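Local coordinates for hydrogenase 3 maturation protease (Escherichia coli, PDB 2E85), which removes a C-terminal peptide from the precursor of HycE, the large subunit of hydrogenase 3, during maturation of that enzyme, at residues P58-N72 with L104-P118. The protein carries 1 engineered substitution. Numbering follows the deposited sequence.
Sequences PTRLLIVDATDMGLN and LKEDIGEVIFLGIQP. With CA (calcium ion), chain F; CA (calcium ion), chain G.
Strands 60-66 and 111-116 are parallel neighbours in the central sheet, and beyond their C-terminal ends Q117 holds the turn D68-L71. Seven backbone hydrogen bonds establish the register, from L61 N to E110 O (2.8 Å) through to T67 N to I116 O (2.9 Å), and the axes of the two strands cross at -23°. On the face of L61, I63 and F113, helix 97-108 packs with its last turn roughly antiparallel to strand 60-66 (148°): L104 CD1 meets L61 CD2 at 3.8 Å, and I101 touches I63, V111 and F113. I63 CG2, anti to the backbone N, approaches F113 CE1 at 3.7 Å, while T67 OG1 sits at the ring edge, in its plane. On the reverse face, L62 CD1 packs against I112 CG2.

With chi2 bent to 75°, the Q117 amide turns into the loop. OE1 accepts from M69 N (2.9 Å) and L71 N (3.0 Å), which arrive from opposite faces of its carbonyl plane. NE2 donates to D68 OD1 at 2.9 Å, nearly in the amide plane, and also to P118 O; D68 OD1 further accepts from G70 N, an Asx turn. With an alanine here, the M69 and L71 amides would probably lose their shared acceptor and D68 OD1 its NE2 donor, leaving the turn freer to move.

At the strand end, D65 OD1 (2.3 Å) and A66 O bind a calcium ion with D19 and three waters; D19 and D65 are also presumed nickel ligands, by similarity, of this peptidase A31 hydrogenase maturation protease.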
loop_
_atom_site.group_PDB
_atom_site.type_symbol
_atom_site.label_atom_id
_atom_site.label_comp_id
_atom_site.label_asym_id
_atom_site.label_seq_id
_atom_site.Cartn_x
_atom_site.Cartn_y
_atom_site.Cartn_z
ATOM N N PRO B 58 -14.662 3.223 -11.255
ATOM C CA PRO B 58 -14.366 3.121 -12.673
ATOM C C PRO B 58 -14.529 1.708 -13.197
ATOM O O PRO B 58 -14.505 0.735 -12.427
ATOM C CB PRO B 58 -12.901 3.523 -12.772
ATOM C CG PRO B 58 -12.346 3.302 -11.421
ATOM C CD PRO B 58 -13.446 3.413 -10.445
ATOM N N THR B 59 -14.705 1.634 -14.505
ATOM C CA THR B 59 -14.693 0.389 -15.257
ATOM C C THR B 59 -13.286 0.098 -15.794
ATOM O O THR B 59 -12.940 -1.049 -16.090
ATOM C CB THR B 59 -15.701 0.453 -16.440
ATOM O OG1 THR B 59 -15.467 1.648 -17.202
ATOM C CG2 THR B 59 -17.131 0.495 -15.906
ATOM N N ARG B 60 -12.492 1.150 -15.950
ATOM C CA ARG B 60 -11.149 1.013 -16.490
ATOM C C ARG B 60 -10.249 2.048 -15.842
ATOM O O ARG B 60 -10.626 3.203 -15.707
ATOM C CB ARG B 60 -11.155 1.204 -18.009
ATOM C CG ARG B 60 -9.781 1.371 -18.665
ATOM C CD ARG B 60 -9.887 1.202 -20.156
ATOM N NE ARG B 60 -10.658 2.273 -20.797
ATOM C CZ ARG B 60 -10.860 2.363 -22.110
ATOM N NH1 ARG B 60 -10.349 1.449 -22.931
ATOM N NH2 ARG B 60 -11.553 3.374 -22.600
ATOM N N LEU B 61 -9.073 1.602 -15.408
ATOM C CA LEU B 61 -8.094 2.469 -14.778
ATOM C C LEU B 61 -6.753 2.368 -15.542
ATOM O O LEU B 61 -6.210 1.267 -15.696
ATOM C CB LEU B 61 -7.865 2.041 -13.345
ATOM C CG LEU B 61 -6.722 2.790 -12.626
ATOM C CD1 LEU B 61 -7.041 4.234 -12.384
ATOM C CD2 LEU B 61 -6.376 2.076 -11.332
ATOM N N LEU B 62 -6.238 3.520 -15.981
ATOM C CA LEU B 62 -4.925 3.635 -16.615
ATOM C C LEU B 62 -4.010 4.380 -15.645
ATOM O O LEU B 62 -4.363 5.457 -15.172
ATOM C CB LEU B 62 -5.021 4.444 -17.917
ATOM C CG LEU B 62 -3.733 4.745 -18.684
ATOM C CD1 LEU B 62 -2.867 3.501 -19.028
ATOM C CD2 LEU B 62 -4.021 5.527 -19.940
ATOM N N ILE B 63 -2.834 3.823 -15.412
ATOM C CA ILE B 63 -1.847 4.461 -14.537
ATOM C C ILE B 63 -0.648 4.775 -15.391
ATOM O O ILE B 63 -0.161 3.891 -16.103
ATOM C CB ILE B 63 -1.419 3.498 -13.413
ATOM C CG1 ILE B 63 -2.640 3.096 -12.589
ATOM C CG2 ILE B 63 -0.352 4.129 -12.513
ATOM C CD1 ILE B 63 -2.440 1.874 -11.694
ATOM N N VAL B 64 -0.187 6.025 -15.337
ATOM C CA VAL B 64 0.959 6.459 -16.128
ATOM C C VAL B 64 2.035 6.987 -15.179
ATOM O O VAL B 64 1.767 7.870 -14.356
ATOM C CB VAL B 64 0.575 7.585 -17.121
ATOM C CG1 VAL B 64 1.842 8.244 -17.741
ATOM C CG2 VAL B 64 -0.444 7.064 -18.194
ATOM N N ASP B 65 3.253 6.465 -15.321
ATOM C CA ASP B 65 4.329 6.800 -14.396
ATOM C C ASP B 65 5.657 6.686 -15.123
ATOM O O ASP B 65 5.868 5.742 -15.868
ATOM C CB ASP B 65 4.304 5.812 -13.220
ATOM C CG ASP B 65 5.245 6.216 -12.066
ATOM O OD1 ASP B 65 5.821 7.310 -12.084
ATOM O OD2 ASP B 65 5.364 5.438 -11.096
ATOM N N ALA B 66 6.562 7.638 -14.900
ATOM C CA ALA B 66 7.921 7.497 -15.337
ATOM C C ALA B 66 8.541 6.355 -14.493
ATOM O O ALA B 66 8.451 6.376 -13.257
ATOM C CB ALA B 66 8.687 8.799 -15.087
ATOM N N THR B 67 9.182 5.393 -15.149
ATOM C CA THR B 67 9.606 4.158 -14.504
ATOM C C THR B 67 10.895 3.692 -15.192
ATOM O O THR B 67 10.905 3.579 -16.397
ATOM C CB THR B 67 8.534 3.052 -14.756
ATOM O OG1 THR B 67 7.270 3.432 -14.178
ATOM C CG2 THR B 67 8.954 1.718 -14.229
ATOM N N ASP B 68 11.954 3.393 -14.433
ATOM C CA ASP B 68 13.168 2.869 -15.079
ATOM C C ASP B 68 12.896 1.410 -15.473
ATOM O O ASP B 68 12.560 0.573 -14.612
ATOM C CB ASP B 68 14.411 3.004 -14.185
ATOM C CG ASP B 68 15.697 2.465 -14.859
ATOM O OD1 ASP B 68 15.810 2.489 -16.105
ATOM O OD2 ASP B 68 16.612 2.026 -14.116
ATOM N N MET B 69 13.034 1.129 -16.760
ATOM C CA MET B 69 12.753 -0.188 -17.335
ATOM C C MET B 69 13.976 -0.708 -18.077
ATOM O O MET B 69 13.915 -1.771 -18.721
ATOM C CB MET B 69 11.536 -0.127 -18.285
ATOM C CG MET B 69 10.149 0.249 -17.628
ATOM S SD MET B 69 8.799 0.584 -18.807
ATOM C CE MET B 69 9.391 2.144 -19.551
ATOM N N GLY B 70 15.060 0.061 -18.012
ATOM C CA GLY B 70 16.317 -0.270 -18.706
ATOM C C GLY B 70 16.293 -0.041 -20.205
ATOM O O GLY B 70 17.103 -0.616 -20.938
ATOM N N LEU B 71 15.394 0.820 -20.671
ATOM C CA LEU B 71 15.204 1.126 -22.093
ATOM C C LEU B 71 15.808 2.474 -22.501
ATOM O O LEU B 71 16.328 3.200 -21.641
ATOM C CB LEU B 71 13.694 1.098 -22.431
ATOM C CG LEU B 71 12.978 -0.258 -22.288
ATOM C CD1 LEU B 71 11.494 -0.205 -22.695
ATOM C CD2 LEU B 71 13.700 -1.296 -23.090
ATOM N N ASN B 72 15.749 2.819 -23.798
ATOM C CA ASN B 72 16.118 4.192 -24.170
ATOM C C ASN B 72 15.148 5.208 -23.603
ATOM O O ASN B 72 13.976 4.910 -23.474
ATOM C CB ASN B 72 16.169 4.361 -25.668
ATOM C CG ASN B 72 17.262 3.517 -26.291
ATOM O OD1 ASN B 72 18.136 2.994 -25.581
ATOM N ND2 ASN B 72 17.229 3.389 -27.603
ATOM N N LEU B 104 -6.471 -3.241 -6.934
ATOM C CA LEU B 104 -7.283 -2.412 -7.823
ATOM C C LEU B 104 -7.956 -3.276 -8.887
ATOM O O LEU B 104 -9.134 -3.065 -9.200
ATOM C CB LEU B 104 -6.424 -1.348 -8.498
ATOM C CG LEU B 104 -5.992 -0.220 -7.553
ATOM C CD1 LEU B 104 -4.827 0.554 -8.176
ATOM C CD2 LEU B 104 -7.148 0.713 -7.171
ATOM N N LYS B 105 -7.221 -4.250 -9.413
ATOM C CA LYS B 105 -7.758 -5.123 -10.472
ATOM C C LYS B 105 -8.960 -5.929 -10.010
ATOM O O LYS B 105 -9.835 -6.289 -10.816
ATOM C CB LYS B 105 -6.694 -6.083 -11.002
ATOM C CG LYS B 105 -5.821 -5.480 -12.101
ATOM C CD LYS B 105 -4.884 -6.498 -12.707
ATOM C CE LYS B 105 -3.775 -6.832 -11.726
ATOM N NZ LYS B 105 -3.259 -8.219 -11.826
ATOM N N GLU B 106 -9.009 -6.221 -8.721
ATOM C CA GLU B 106 -10.157 -6.932 -8.163
ATOM C C GLU B 106 -11.399 -6.056 -8.101
ATOM O O GLU B 106 -12.526 -6.560 -8.196
ATOM C CB GLU B 106 -9.801 -7.515 -6.799
ATOM C CG GLU B 106 -8.774 -8.642 -6.929
ATOM C CD GLU B 106 -8.264 -9.189 -5.593
ATOM O OE1 GLU B 106 -8.781 -8.791 -4.524
ATOM O OE2 GLU B 106 -7.342 -10.035 -5.632
ATOM N N ASP B 107 -11.194 -4.753 -7.973
ATOM C CA ASP B 107 -12.300 -3.808 -7.803
ATOM C C ASP B 107 -12.711 -3.106 -9.096
ATOM O O ASP B 107 -13.814 -2.552 -9.177
ATOM C CB ASP B 107 -11.950 -2.768 -6.751
ATOM C CG ASP B 107 -11.858 -3.360 -5.355
ATOM O OD1 ASP B 107 -12.238 -4.535 -5.165
ATOM O OD2 ASP B 107 -11.399 -2.645 -4.459
ATOM N N ILE B 108 -11.838 -3.139 -10.099
ATOM C CA ILE B 108 -12.058 -2.354 -11.310
ATOM C C ILE B 108 -12.177 -3.210 -12.551
ATOM O O ILE B 108 -13.100 -3.016 -13.346
ATOM C CB ILE B 108 -10.996 -1.231 -11.473
ATOM C CG1 ILE B 108 -11.129 -0.249 -10.308
ATOM C CG2 ILE B 108 -11.174 -0.508 -12.804
ATOM C CD1 ILE B 108 -10.628 -0.719 -8.956
ATOM N N GLY B 109 -11.264 -4.151 -12.751
ATOM C CA GLY B 109 -11.504 -5.141 -13.793
ATOM C C GLY B 109 -10.901 -4.843 -15.158
ATOM O O GLY B 109 -10.785 -5.746 -15.978
ATOM N N GLU B 110 -10.558 -3.589 -15.435
ATOM C CA GLU B 110 -9.434 -3.371 -16.341
ATOM C C GLU B 110 -8.507 -2.315 -15.743
ATOM O O GLU B 110 -8.906 -1.161 -15.577
ATOM C CB GLU B 110 -9.878 -2.963 -17.727
ATOM C CG GLU B 110 -8.725 -2.861 -18.704
ATOM C CD GLU B 110 -9.190 -2.817 -20.148
ATOM O OE1 GLU B 110 -10.355 -2.430 -20.367
ATOM O OE2 GLU B 110 -8.392 -3.169 -21.045
ATOM N N VAL B 111 -7.287 -2.751 -15.428
ATOM C CA VAL B 111 -6.217 -1.889 -14.908
ATOM C C VAL B 111 -5.002 -2.015 -15.816
ATOM O O VAL B 111 -4.540 -3.127 -16.108
ATOM C CB VAL B 111 -5.873 -2.255 -13.443
ATOM C CG1 VAL B 111 -4.751 -1.362 -12.889
ATOM C CG2 VAL B 111 -7.112 -2.164 -12.589
ATOM N N ILE B 112 -4.504 -0.878 -16.297
ATOM C CA ILE B 112 -3.397 -0.863 -17.251
ATOM C C ILE B 112 -2.309 -0.024 -16.608
ATOM O O ILE B 112 -2.587 1.104 -16.232
ATOM C CB ILE B 112 -3.855 -0.181 -18.591
ATOM C CG1 ILE B 112 -5.089 -0.896 -19.162
ATOM C CG2 ILE B 112 -2.777 -0.187 -19.694
ATOM C CD1 ILE B 112 -5.906 -0.079 -20.164
ATOM N N PHE B 113 -1.091 -0.556 -16.510
ATOM C CA PHE B 113 0.028 0.223 -15.977
ATOM C C PHE B 113 0.950 0.545 -17.118
ATOM O O PHE B 113 1.545 -0.377 -17.708
ATOM C CB PHE B 113 0.829 -0.568 -14.935
ATOM C CG PHE B 113 1.902 0.254 -14.313
ATOM C CD1 PHE B 113 1.621 1.010 -13.190
ATOM C CD2 PHE B 113 3.169 0.365 -14.924
ATOM C CE1 PHE B 113 2.586 1.830 -12.639
ATOM C CE2 PHE B 113 4.150 1.184 -14.361
ATOM C CZ PHE B 113 3.847 1.913 -13.224
ATOM N N LEU B 114 1.109 1.836 -17.398
ATOM C CA LEU B 114 1.972 2.331 -18.456
ATOM C C LEU B 114 3.214 3.076 -17.935
ATOM O O LEU B 114 3.107 4.062 -17.192
ATOM C CB LEU B 114 1.172 3.251 -19.369
ATOM C CG LEU B 114 1.863 3.803 -20.616
ATOM C CD1 LEU B 114 0.837 4.169 -21.670
ATOM C CD2 LEU B 114 2.764 5.021 -20.334
ATOM N N GLY B 115 4.384 2.585 -18.322
ATOM C CA GLY B 115 5.653 3.163 -17.899
ATOM C C GLY B 115 6.243 3.954 -19.046
ATOM O O GLY B 115 6.117 3.583 -20.228
ATOM N N ILE B 116 6.900 5.041 -18.692
ATOM C CA ILE B 116 7.659 5.836 -19.640
ATOM C C ILE B 116 9.069 5.876 -19.081
ATOM O O ILE B 116 9.256 6.257 -17.895
ATOM C CB ILE B 116 7.175 7.303 -19.686
ATOM C CG1 ILE B 116 5.750 7.385 -20.196
ATOM C CG2 ILE B 116 8.138 8.187 -20.509
ATOM C CD1 ILE B 116 5.051 8.720 -19.949
ATOM N N GLN B 117 10.047 5.551 -19.929
ATOM C CA GLN B 117 11.452 5.553 -19.499
ATOM C C GLN B 117 12.007 6.951 -19.300
ATOM O O GLN B 117 12.104 7.715 -20.254
ATOM C CB GLN B 117 12.313 4.829 -20.523
ATOM C CG GLN B 117 13.797 4.847 -20.152
ATOM C CD GLN B 117 14.106 3.919 -19.057
ATOM O OE1 GLN B 117 13.717 2.751 -19.109
ATOM N NE2 GLN B 117 14.824 4.398 -18.054
ATOM N N PRO B 118 12.412 7.280 -18.056
ATOM C CA PRO B 118 13.115 8.547 -17.874
ATOM C C PRO B 118 14.576 8.454 -18.248
ATOM O O PRO B 118 15.160 7.348 -18.358
ATOM C CB PRO B 118 13.007 8.798 -16.372
ATOM C CG PRO B 118 13.029 7.455 -15.776
ATOM C CD PRO B 118 12.184 6.601 -16.766
HETATM CA CA CA F . 7.871 7.802 -11.144
HETATM CA CA CA G . -9.510 -7.385 -2.821
HETATM O O HOH W 1 -15.040 0.075 -9.749
HETATM O O HOH W 2 7.777 5.676 -10.010
HETATM O O HOH W 3 6.748 7.512 -8.997
HETATM O O HOH W 4 -9.951 -5.491 -4.233
HETATM O O HOH W 5 9.894 7.228 -10.344
HETATM O O HOH W 6 -11.616 -8.317 -3.689
#